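Local coordinates for TPR repeat-containing protein (Cytophaga hutchinsonii, PDB 3U4T), which is of unknown function but, as a tetratricopeptide repeat protein built of helices, probably serves as a scaffold for binding other proteins, at residues C46-L50 with A51-L55; A56-D59 with I60-F64. The protein carries 1 engineered substitution. All blocks are in the same frame, centred on the assembly; numbering follows the deposited sequence.

Contact 1. Residues C46-L50 with A51-L55; sequences CYYEL and AKYDL
Tyr48 O is gripped from two directions: Ala51 N gives it a weak hydrogen bond of 3.1 Å, and a water donates a second one. The same water lies in the plane of the Tyr53 ring, at its edge, and is 2.6 Å from Tyr53 OH, so it bridges the end of one helix to the side chain of the next. One residue earlier, Lys52 N binds Tyr47 O at 2.9 Å, nearly straight at 166°. These two bonds, with the positive phi of Ala51, meet the definition of a Schellman motif. It closes helix 40-49 at its C-terminal end, and Lys52 occupies the N-cap position of helix 53-64.

Two aromatic contacts span the turn. Leu55 CB stands over the centre of the Tyr47 ring, 3.7 Å from its centroid and 12° off the normal, a clear CH-pi contact, while Leu55 CD2 reaches Tyr47 CE1 at 3.6 Å. The ring is carried there by CG lying anti to the carbonyl carbon, away from Tyr47 O. Tyr48 and Tyr53 meet at a slant, planes 56° apart, with Tyr48 CD1 3.7 Å from Tyr53 CE1 and centroids 5.8 Å apart, which is neither a stack nor an edge-to-face pair.

Tyr47 and Tyr48, neighbours in the chain, pack on different helices: Tyr47 on Ile23 and Asn27 of helix 19-31, Tyr48 on Lys82, Ile83 and Lys86 of helix 74-86, where Tyr53 also touches Lys86.

Contact 2. Residues A56-D59 with I60-F64; sequences AQKD and IETYF
The flat ends of Gln57 and Glu61 cross obliquely, amide and carboxylate planes 36° apart. Gln57 CG lies 3.8 Å from Glu61 CD. Farther along, one face of the Phe64 ring carries Tyr63 CD2, 3.9 Å above the plane and over its centre.

Glu61 takes its place with CG anti to the carbonyl carbon (chi1 -61°), which brings CG against Gln57 O and sends the extended chain obliquely across that of Gln57; its OE2 is then bonded to Tyr80 OH on helix 74-86. With an alanine here, Tyr80 OH would probably lose this acceptor and Gln57 CG the carboxylate carbon it packs against.

On another side, Thr62 N donates to Lys58 O at 2.9 Å, and Thr62 OG1 lies equally near that oxygen, though its proton is not settled. A water 2.6 Å from Thr62 OG1 donates to Asp59 OD1 at 3.1 Å, while Asp59 OD2 forms a salt bridge with Arg43 of helix 40-49, so the buried carboxylate is held at both oxygens.

Backbone bonds of the i to i+4 type run throughout, among them Tyr63 N to Asp59 O at 2.9 Å with an angle of 163°. Regular alpha-helix facing helix 40-49 with some side chains and helix 74-86 with others is characteristic of the helical array of tetratricopeptide repeat proteins.

Overall arrangement
Contacts 1 and 2 follow each other in series on helix 53-64, their centres about 11 Å apart: the first holds the turn that leads into the helix, the second the helical turns after it. They touch through Tyr47 and the backbone of Tyr48 (Tyr48 N to Ala56 CB 3.6 Å). Ala56 CB packs 3.6 Å from Tyr47 CB, and Asp59 OD2 lies 3.1 Å from Tyr47 CD2, a packing contact. Both sit on the same side of the chain's centre, contact 1 about 21 Å and contact 2 about 27 Å from it, centre to centre. Helix 74-86 receives side chains from each: Tyr48 and Tyr53 from contact 1, Gln57, Ile60 and Phe64 from contact 2.

Contact 1. Residues C46-L50 with A51-L55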
loop_
_atom_site.group_PDB
_atom_site.type_symbol
_atom_site.label_atom_id
_atom_site.label_comp_id
_atom_site.label_asym_id
_atom_site.label_seq_id
_atom_site.Cartn_x
_atom_site.Cartn_y
_atom_site.Cartn_z
ATOM N N CYS A 46 0.054 21.498 -2.470
ATOM C CA CYS A 46 -1.326 21.720 -2.877
ATOM C C CYS A 46 -1.487 21.194 -4.315
ATOM O O CYS A 46 -2.299 20.296 -4.573
ATOM C CB CYS A 46 -1.683 23.214 -2.782
ATOM S SG CYS A 46 -1.767 23.859 -1.053
ATOM N N TYR A 47 -0.691 21.723 -5.242
ATOM C CA TYR A 47 -0.759 21.281 -6.633
ATOM C C TYR A 47 -0.626 19.758 -6.756
ATOM O O TYR A 47 -1.330 19.120 -7.545
ATOM C CB TYR A 47 0.327 21.972 -7.467
ATOM C CG TYR A 47 -0.014 23.388 -7.900
ATOM C CD1 TYR A 47 -1.190 23.655 -8.601
ATOM C CD2 TYR A 47 0.855 24.456 -7.638
ATOM C CE1 TYR A 47 -1.496 24.939 -9.033
ATOM C CE2 TYR A 47 0.558 25.750 -8.068
ATOM C CZ TYR A 47 -0.621 25.981 -8.766
ATOM O OH TYR A 47 -0.925 27.252 -9.200
ATOM N N TYR A 48 0.278 19.175 -5.975
ATOM C CA TYR A 48 0.491 17.728 -5.997
ATOM C C TYR A 48 -0.767 16.945 -5.600
ATOM O O TYR A 48 -1.073 15.908 -6.194
ATOM C CB TYR A 48 1.634 17.356 -5.052
ATOM C CG TYR A 48 1.766 15.874 -4.816
ATOM C CD1 TYR A 48 2.447 15.060 -5.723
ATOM C CD2 TYR A 48 1.183 15.279 -3.700
ATOM C CE1 TYR A 48 2.545 13.692 -5.522
ATOM C CE2 TYR A 48 1.268 13.906 -3.488
ATOM C CZ TYR A 48 1.949 13.118 -4.402
ATOM O OH TYR A 48 2.020 11.758 -4.200
ATOM N N GLU A 49 -1.488 17.427 -4.587
ATOM C CA GLU A 49 -2.705 16.747 -4.136
ATOM C C GLU A 49 -3.828 16.935 -5.163
ATOM O O GLU A 49 -4.745 16.124 -5.240
ATOM C CB GLU A 49 -3.141 17.274 -2.762
ATOM C CG GLU A 49 -2.137 17.042 -1.622
ATOM C CD GLU A 49 -1.966 15.581 -1.244
ATOM O OE1 GLU A 49 -2.821 14.760 -1.632
ATOM O OE2 GLU A 49 -0.983 15.253 -0.546
ATOM N N LEU A 50 -3.744 18.009 -5.948
ATOM C CA LEU A 50 -4.726 18.290 -6.997
ATOM C C LEU A 50 -4.214 17.706 -8.317
ATOM O O LEU A 50 -4.678 18.079 -9.395
ATOM C CB LEU A 50 -4.941 19.801 -7.179
ATOM C CG LEU A 50 -5.649 20.590 -6.076
ATOM C CD1 LEU A 50 -5.900 22.023 -6.548
ATOM C CD2 LEU A 50 -6.961 19.913 -5.733
ATOM N N ALA A 51 -3.239 16.807 -8.221
ATOM C CA ALA A 51 -2.666 16.136 -9.387
ATOM C C ALA A 51 -2.188 17.010 -10.554
ATOM O O ALA A 51 -2.263 16.606 -11.711
ATOM C CB ALA A 51 -3.645 15.077 -9.897
ATOM N N LYS A 52 -1.714 18.214 -10.249
ATOM C CA LYS A 52 -1.158 19.103 -11.269
ATOM C C LYS A 52 0.317 18.926 -10.931
ATOM O O LYS A 52 0.855 19.619 -10.072
ATOM C CB LYS A 52 -1.576 20.557 -11.029
ATOM C CG LYS A 52 -3.085 20.791 -10.914
ATOM C CD LYS A 52 -3.766 21.038 -12.260
ATOM C CE LYS A 52 -5.244 21.381 -12.052
ATOM N NZ LYS A 52 -5.917 21.947 -13.257
ATOM N N TYR A 53 0.960 17.969 -11.585
ATOM C CA TYR A 53 2.349 17.660 -11.292
ATOM C C TYR A 53 3.396 18.555 -11.927
ATOM O O TYR A 53 4.499 18.671 -11.395
ATOM C CB TYR A 53 2.618 16.187 -11.621
ATOM C CG TYR A 53 1.647 15.250 -10.927
ATOM C CD1 TYR A 53 1.490 15.278 -9.536
ATOM C CD2 TYR A 53 0.873 14.349 -11.657
ATOM C CE1 TYR A 53 0.580 14.426 -8.887
ATOM C CE2 TYR A 53 -0.038 13.494 -11.022
ATOM C CZ TYR A 53 -0.179 13.538 -9.637
ATOM O OH TYR A 53 -1.069 12.694 -9.008
ATOM N N ASP A 54 3.065 19.192 -13.049
ATOM C CA ASP A 54 4.018 20.089 -13.701
ATOM C C ASP A 54 4.136 21.359 -12.864
ATOM O O ASP A 54 5.227 21.902 -12.672
ATOM C CB ASP A 54 3.553 20.434 -15.119
ATOM C CG ASP A 54 3.927 19.365 -16.136
ATOM O OD1 ASP A 54 3.590 18.184 -15.911
ATOM O OD2 ASP A 54 4.560 19.706 -17.162
ATOM N N LEU A 55 2.992 21.807 -12.361
ATOM C CA LEU A 55 2.897 22.997 -11.528
ATOM C C LEU A 55 3.588 22.726 -10.207
ATOM O O LEU A 55 4.303 23.582 -9.681
ATOM C CB LEU A 55 1.426 23.336 -11.271
ATOM C CG LEU A 55 0.810 24.541 -11.984
ATOM C CD1 LEU A 55 1.673 24.991 -13.161
ATOM C CD2 LEU A 55 -0.589 24.161 -12.427
HETATM O O HOH W 1 -1.486 12.644 -6.422
#

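Contact 2. Residues A56-D59 with I60-F64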
loop_
_atom_site.group_PDB
_atom_site.type_symbol
_atom_site.label_atom_id
_atom_site.label_comp_id
_atom_site.label_asym_id
_atom_site.label_seq_id
_atom_site.Cartn_x
_atom_site.Cartn_y
_atom_site.Cartn_z
ATOM N N ALA A 56 3.364 21.530 -9.669
ATOM C CA ALA A 56 3.971 21.147 -8.407
ATOM C C ALA A 56 5.485 20.914 -8.527
ATOM O O ALA A 56 6.213 21.033 -7.536
ATOM C CB ALA A 56 3.294 19.912 -7.873
ATOM N N GLN A 57 5.966 20.568 -9.721
ATOM C CA GLN A 57 7.398 20.367 -9.872
ATOM C C GLN A 57 8.052 21.746 -9.888
ATOM O O GLN A 57 9.045 21.978 -9.198
ATOM C CB GLN A 57 7.747 19.615 -11.163
ATOM C CG GLN A 57 9.214 19.160 -11.188
ATOM C CD GLN A 57 9.621 18.392 -12.436
ATOM O OE1 GLN A 57 10.695 17.796 -12.482
ATOM N NE2 GLN A 57 8.774 18.408 -13.450
ATOM N N LYS A 58 7.483 22.673 -10.655
ATOM C CA LYS A 58 8.051 24.009 -10.724
ATOM C C LYS A 58 8.101 24.641 -9.337
ATOM O O LYS A 58 9.067 25.328 -8.997
ATOM C CB LYS A 58 7.246 24.906 -11.672
ATOM C CG LYS A 58 7.852 26.305 -11.819
ATOM C CD LYS A 58 7.317 27.090 -13.025
ATOM C CE LYS A 58 5.915 27.642 -12.809
ATOM N NZ LYS A 58 5.472 28.456 -13.983
ATOM N N ASP A 59 7.064 24.404 -8.537
ATOM C CA ASP A 59 6.996 24.965 -7.189
ATOM C C ASP A 59 7.994 24.364 -6.212
ATOM O O ASP A 59 8.630 25.086 -5.445
ATOM C CB ASP A 59 5.593 24.802 -6.606
ATOM C CG ASP A 59 4.655 25.944 -6.979
ATOM O OD1 ASP A 59 5.093 26.917 -7.624
ATOM O OD2 ASP A 59 3.465 25.858 -6.604
ATOM N N ILE A 60 8.141 23.046 -6.222
ATOM C CA ILE A 60 9.074 22.444 -5.288
ATOM C C ILE A 60 10.505 22.802 -5.675
ATOM O O ILE A 60 11.401 22.801 -4.831
ATOM C CB ILE A 60 8.913 20.914 -5.230
ATOM C CG1 ILE A 60 9.621 20.380 -3.990
ATOM C CG2 ILE A 60 9.467 20.278 -6.479
ATOM C CD1 ILE A 60 9.021 20.893 -2.697
ATOM N N GLU A 61 10.721 23.131 -6.949
ATOM C CA GLU A 61 12.061 23.486 -7.398
ATOM C C GLU A 61 12.339 24.958 -7.117
ATOM O O GLU A 61 13.473 25.347 -6.849
ATOM C CB GLU A 61 12.231 23.143 -8.887
ATOM C CG GLU A 61 12.046 21.639 -9.152
ATOM C CD GLU A 61 12.325 21.214 -10.585
ATOM O OE1 GLU A 61 11.880 21.913 -11.523
ATOM O OE2 GLU A 61 12.976 20.161 -10.772
ATOM N N THR A 62 11.301 25.781 -7.169
ATOM C CA THR A 62 11.463 27.189 -6.871
ATOM C C THR A 62 11.775 27.198 -5.377
ATOM O O THR A 62 12.668 27.905 -4.909
ATOM C CB THR A 62 10.163 27.963 -7.146
ATOM O OG1 THR A 62 9.954 28.049 -8.561
ATOM C CG2 THR A 62 10.235 29.365 -6.555
ATOM N N TYR A 63 11.036 26.396 -4.622
ATOM C CA TYR A 63 11.281 26.296 -3.194
ATOM C C TYR A 63 12.766 26.010 -2.896
ATOM O O TYR A 63 13.405 26.761 -2.161
ATOM C CB TYR A 63 10.428 25.180 -2.607
ATOM C CG TYR A 63 10.737 24.878 -1.163
ATOM C CD1 TYR A 63 10.406 25.784 -0.161
ATOM C CD2 TYR A 63 11.330 23.674 -0.796
ATOM C CE1 TYR A 63 10.652 25.497 1.176
ATOM C CE2 TYR A 63 11.581 23.377 0.539
ATOM C CZ TYR A 63 11.236 24.295 1.517
ATOM O OH TYR A 63 11.475 24.021 2.835
ATOM N N PHE A 64 13.309 24.931 -3.469
ATOM C CA PHE A 64 14.707 24.554 -3.223
ATOM C C PHE A 64 15.780 25.501 -3.762
ATOM O O PHE A 64 16.951 25.394 -3.395
ATOM C CB PHE A 64 14.980 23.133 -3.728
ATOM C CG PHE A 64 14.516 22.068 -2.793
ATOM C CD1 PHE A 64 15.013 22.009 -1.500
ATOM C CD2 PHE A 64 13.536 21.158 -3.177
ATOM C CE1 PHE A 64 14.542 21.043 -0.587
ATOM C CE2 PHE A 64 13.056 20.190 -2.280
ATOM C CZ PHE A 64 13.558 20.138 -0.981
HETATM O O HOH W 2 7.463 28.333 -9.049
#